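PDB 4E12: diketoreductase from Acinetobacter baylyi, which reduces dicarbonyl compounds with NADH and probably also acts as an NAD-dependent (3S)-3-hydroxyacyl-CoA dehydrogenase. Local coordinates for residues 31-36 against 80-85; 182-185 against 190-193. All blocks are in the same frame, centred on the assembly; numbering follows the deposited sequence.

How the contacts relate
The two contacts sit toward opposite ends of one eight-stranded mixed sheet: contact 1 on strand 29-33, next to outermost strand 74-76, and contact 2 on the other outermost strand, 180-183. Their centres are 29 Å apart and their nearest atoms about 18 Å, so they do not touch. Both nevertheless border functional residues. Contact 1 contains Asp34, which binds NAD(+), and the side chain of Tyr33 is about 6 Å from that of Thr12, another NAD(+)-binding residue. In contact 2 the side chain of Tyr191 is about 3 Å from that of His143, predicted to be important for catalysis, and about 5 Å from that of the NAD(+)-binding Ser122.

Contact 1: residues 31-36 against 80-85; sequences TAYDIN and AQAVKD
Ala82 puts its methyl group against Tyr33 and lets its carbonyl oxygen pass beside the Thr31 side chain, so Ala82, at the end of the short helix 79-82, packs on the side chains of both residues. The setting is the Rossmann-type NAD-binding fold, in which strand 29-33 lies between strands 6-10 and 74-76. Tyr33 and Ala82 mark the closest backbone approach, with CA atoms 6.3 Å apart.

The apolar part centres on the Ala82 methyl. Ala82 CB lies 4.0 Å from Tyr33 CD1 and equally far from Tyr33 CB, which places it at the root of the ring, met obliquely. With CG of Tyr33 anti to its backbone N (chi1 165°), the ring leads away from the methyl, so that only CB and CD1 come as near as 4.0 Å. The Thr31 methyl, CG2, is 4.2 Å from Ala82 CB.

The Ala82 carbonyl makes only van der Waals contact with Thr31, whose CB and CG2 both lie 4.0 Å from Ala82 O. This carbonyl instead accepts a hydrogen bond from Thr8 on strand 6-10, tying the helix end to the sheet.

Beyond the strand, Asp34 binds NAD(+), and its OD2 is hydrogen-bonded to Thr12 OG1. Its other carboxylate oxygen turns back on the chain: Ile35 N donates to the anti lone pair of Asp34 OD1 over 2.7 Å, bent to 141° at the hydrogen.

Contact 2: residues 182-185 against 190-193; sequences IELK and GYVL
The ring of Tyr191 is the flat group here, and Leu184 approaches it obliquely from the strand side, its CD2 4.1 Å from Tyr191 CB, at the root of the side chain. The ring itself stacks with that of His143, while the phenol OH is hydrogen-bonded to Ser121 O and the side chain also touches Glu155 and Met157 of strand 153-158. CG of Tyr191 is anti to its carbonyl carbon (chi1 -56°), which directs the ring toward these partners. Leu184 also reaches the backbone of this residue, its CD2 coming within 3.7 Å of Tyr191 CA.

Aliphatic branches make the rest of the contact. Val192 CG2 meets both Leu184 and Ile182: it lies 3.7 Å from Leu184 CG and 3.8 Å from Leu184 CD1. The Leu184 and Val192 side chains run past each other in opposite directions, so each overlaps the other's flank. Ile182 crosses Val192 at about a right angle and adds a longer contact, CG2 to CG2 at 4.2 Å.

The segments join strand 180-183 to the loop leading into helix 193-209. Val192 N and Leu193 N both donate to Glu155 OE2, and Thr221 of the second subunit packs on Ile182, Val192 and Leu193.

Across the contact the side chains meet through carbon alone, whereas polar bonds hold the loop from outside it. Leu184 covers the root of Tyr191, whose ring stacks on His143, a residue predicted to be important for activity; this is consistent with a part in keeping Tyr191 in place.

Contact 1: residues 31-36 against 80-85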
loop_
_atom_site.group_PDB
_atom_site.type_symbol
_atom_site.label_atom_id
_atom_site.label_comp_id
_atom_site.label_asym_id
_atom_site.label_seq_id
_atom_site.Cartn_x
_atom_site.Cartn_y
_atom_site.Cartn_z
ATOM N N THR A 31 32.031 -17.603 6.829
ATOM C CA THR A 31 31.953 -19.055 6.753
ATOM C C THR A 31 30.499 -19.426 6.461
ATOM O O THR A 31 29.587 -18.981 7.163
ATOM C CB THR A 31 32.353 -19.706 8.087
ATOM O OG1 THR A 31 33.694 -19.332 8.420
ATOM C CG2 THR A 31 32.266 -21.222 7.986
ATOM N N ALA A 32 30.279 -20.218 5.416
ATOM C CA ALA A 32 28.942 -20.708 5.103
ATOM C C ALA A 32 28.811 -22.125 5.630
ATOM O O ALA A 32 29.605 -22.999 5.272
ATOM C CB ALA A 32 28.730 -20.695 3.588
ATOM N N TYR A 33 27.805 -22.357 6.468
ATOM C CA TYR A 33 27.620 -23.659 7.077
ATOM C C TYR A 33 26.392 -24.374 6.514
ATOM O O TYR A 33 25.339 -23.769 6.276
ATOM C CB TYR A 33 27.515 -23.555 8.602
ATOM C CG TYR A 33 26.975 -24.834 9.179
ATOM C CD1 TYR A 33 27.819 -25.909 9.442
ATOM C CD2 TYR A 33 25.615 -24.977 9.454
ATOM C CE1 TYR A 33 27.322 -27.096 9.964
ATOM C CE2 TYR A 33 25.109 -26.157 9.971
ATOM C CZ TYR A 33 25.965 -27.210 10.225
ATOM O OH TYR A 33 25.463 -28.374 10.741
ATOM N N ASP A 34 26.535 -25.668 6.280
ATOM C CA ASP A 34 25.384 -26.469 5.900
ATOM C C ASP A 34 25.687 -27.924 6.251
ATOM O O ASP A 34 26.787 -28.232 6.728
ATOM C CB ASP A 34 25.021 -26.269 4.437
ATOM C CG ASP A 34 23.527 -26.444 4.181
ATOM O OD1 ASP A 34 22.881 -27.265 4.856
ATOM O OD2 ASP A 34 22.983 -25.736 3.318
ATOM N N ILE A 35 24.734 -28.816 6.018
ATOM C CA ILE A 35 24.757 -30.101 6.718
ATOM C C ILE A 35 25.724 -31.135 6.164
ATOM O O ILE A 35 26.211 -31.980 6.912
ATOM C CB ILE A 35 23.345 -30.702 6.869
ATOM C CG1 ILE A 35 22.739 -31.017 5.500
ATOM C CG2 ILE A 35 22.458 -29.733 7.630
ATOM C CD1 ILE A 35 21.331 -31.603 5.576
ATOM N N ASN A 36 26.023 -31.100 4.873
ATOM C CA ASN A 36 26.966 -32.069 4.342
ATOM C C ASN A 36 27.650 -31.499 3.119
ATOM O O ASN A 36 27.422 -30.331 2.783
ATOM C CB ASN A 36 26.275 -33.416 4.068
ATOM C CG ASN A 36 25.131 -33.301 3.092
ATOM O OD1 ASN A 36 25.084 -32.377 2.281
ATOM N ND2 ASN A 36 24.184 -34.232 3.173
ATOM N N ALA A 80 30.640 -26.875 15.075
ATOM C CA ALA A 80 31.623 -26.443 16.061
ATOM C C ALA A 80 32.761 -25.673 15.398
ATOM O O ALA A 80 33.152 -24.603 15.874
ATOM C CB ALA A 80 32.174 -27.654 16.819
ATOM N N GLN A 81 33.294 -26.225 14.309
ATOM C CA GLN A 81 34.373 -25.585 13.560
ATOM C C GLN A 81 33.869 -24.335 12.842
ATOM O O GLN A 81 34.589 -23.340 12.735
ATOM C CB GLN A 81 34.962 -26.564 12.536
ATOM C CG GLN A 81 35.651 -27.764 13.172
ATOM C CD GLN A 81 36.817 -27.349 14.060
ATOM O OE1 GLN A 81 37.589 -26.456 13.704
ATOM N NE2 GLN A 81 36.938 -27.978 15.228
ATOM N N ALA A 82 32.634 -24.391 12.340
ATOM C CA ALA A 82 32.055 -23.268 11.601
ATOM C C ALA A 82 31.925 -22.003 12.449
ATOM O O ALA A 82 31.995 -20.887 11.925
ATOM C CB ALA A 82 30.700 -23.650 11.045
ATOM N N VAL A 83 31.713 -22.157 13.748
ATOM C CA VAL A 83 31.447 -20.987 14.581
ATOM C C VAL A 83 32.511 -20.737 15.650
ATOM O O VAL A 83 32.280 -19.949 16.572
ATOM C CB VAL A 83 30.093 -21.112 15.298
ATOM C CG1 VAL A 83 28.961 -21.289 14.292
ATOM C CG2 VAL A 83 30.131 -22.260 16.294
ATOM N N LYS A 84 33.664 -21.389 15.539
ATOM C CA LYS A 84 34.644 -21.372 16.620
ATOM C C LYS A 84 35.157 -19.978 16.969
ATOM O O LYS A 84 35.462 -19.706 18.132
ATOM C CB LYS A 84 35.817 -22.313 16.330
ATOM C CG LYS A 84 36.640 -21.954 15.109
ATOM C CD LYS A 84 37.744 -22.989 14.888
ATOM C CE LYS A 84 38.561 -22.694 13.640
ATOM N NZ LYS A 84 39.589 -23.748 13.384
ATOM N N ASP A 85 35.259 -19.101 15.980
ATOM C CA ASP A 85 35.765 -17.757 16.227
ATOM C C ASP A 85 34.787 -16.731 15.651
ATOM O O ASP A 85 35.182 -15.623 15.281
ATOM C CB ASP A 85 37.147 -17.581 15.581
ATOM C CG ASP A 85 37.862 -16.312 16.049
ATOM O OD1 ASP A 85 37.524 -15.794 17.136
ATOM O OD2 ASP A 85 38.755 -15.827 15.325
#

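Contact 2: residues 182-185 against 190-193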
loop_
_atom_site.group_PDB
_atom_site.type_symbol
_atom_site.label_atom_id
_atom_site.label_comp_id
_atom_site.label_asym_id
_atom_site.label_seq_id
_atom_site.Cartn_x
_atom_site.Cartn_y
_atom_site.Cartn_z
ATOM N N ILE A 182 16.421 -1.160 9.296
ATOM C CA ILE A 182 15.075 -0.769 9.657
ATOM C C ILE A 182 14.964 -1.157 11.104
ATOM O O ILE A 182 14.932 -2.350 11.431
ATOM C CB ILE A 182 14.047 -1.533 8.805
ATOM C CG1 ILE A 182 14.245 -1.188 7.326
ATOM C CG2 ILE A 182 12.618 -1.259 9.284
ATOM C CD1 ILE A 182 14.131 0.272 7.038
ATOM N N GLU A 183 14.949 -0.159 11.988
ATOM C CA GLU A 183 15.057 -0.438 13.416
ATOM C C GLU A 183 13.702 -0.578 14.111
ATOM O O GLU A 183 12.965 0.401 14.263
ATOM C CB GLU A 183 15.946 0.617 14.099
ATOM C CG GLU A 183 17.378 0.651 13.555
ATOM C CD GLU A 183 18.265 1.724 14.196
ATOM O OE1 GLU A 183 18.304 1.824 15.438
ATOM O OE2 GLU A 183 18.923 2.474 13.450
ATOM N N LEU A 184 13.358 -1.806 14.507
ATOM C CA LEU A 184 12.159 -2.014 15.296
ATOM C C LEU A 184 12.495 -1.939 16.770
ATOM O O LEU A 184 13.598 -2.316 17.176
ATOM C CB LEU A 184 11.467 -3.335 14.977
ATOM C CG LEU A 184 10.824 -3.512 13.603
ATOM C CD1 LEU A 184 11.871 -3.677 12.510
ATOM C CD2 LEU A 184 9.948 -4.748 13.676
ATOM N N LYS A 185 11.537 -1.449 17.556
ATOM C CA LYS A 185 11.759 -1.137 18.964
ATOM C C LYS A 185 11.162 -2.209 19.875
ATOM O O LYS A 185 11.522 -2.314 21.050
ATOM C CB LYS A 185 11.190 0.258 19.286
ATOM C CG LYS A 185 11.899 1.371 18.513
ATOM C CD LYS A 185 11.206 2.722 18.619
ATOM C CE LYS A 185 11.964 3.770 17.800
ATOM N NZ LYS A 185 11.312 5.110 17.818
ATOM N N GLY A 190 5.921 -10.418 11.462
ATOM C CA GLY A 190 5.957 -9.785 10.154
ATOM C C GLY A 190 6.789 -8.515 10.117
ATOM O O GLY A 190 6.812 -7.813 9.104
ATOM N N TYR A 191 7.481 -8.211 11.209
ATOM C CA TYR A 191 8.340 -7.023 11.254
ATOM C C TYR A 191 7.530 -5.808 10.779
ATOM O O TYR A 191 6.347 -5.673 11.121
ATOM C CB TYR A 191 9.602 -7.240 10.377
ATOM C CG TYR A 191 10.398 -8.481 10.765
ATOM C CD1 TYR A 191 11.483 -8.393 11.629
ATOM C CD2 TYR A 191 10.058 -9.737 10.270
ATOM C CE1 TYR A 191 12.226 -9.538 11.997
ATOM C CE2 TYR A 191 10.789 -10.887 10.635
ATOM C CZ TYR A 191 11.869 -10.774 11.496
ATOM O OH TYR A 191 12.595 -11.896 11.859
ATOM N N VAL A 192 8.155 -4.955 9.972
ATOM C CA VAL A 192 7.503 -3.778 9.404
ATOM C C VAL A 192 6.953 -4.031 7.996
ATOM O O VAL A 192 5.759 -3.852 7.750
ATOM C CB VAL A 192 8.446 -2.543 9.372
ATOM C CG1 VAL A 192 7.769 -1.386 8.655
ATOM C CG2 VAL A 192 8.807 -2.113 10.798
ATOM N N LEU A 193 7.810 -4.438 7.063
ATOM C CA LEU A 193 7.363 -4.529 5.666
ATOM C C LEU A 193 6.161 -5.454 5.452
ATOM O O LEU A 193 5.170 -5.062 4.828
ATOM C CB LEU A 193 8.509 -4.959 4.756
ATOM C CG LEU A 193 8.089 -5.125 3.300
ATOM C CD1 LEU A 193 7.472 -3.841 2.731
ATOM C CD2 LEU A 193 9.291 -5.573 2.500
#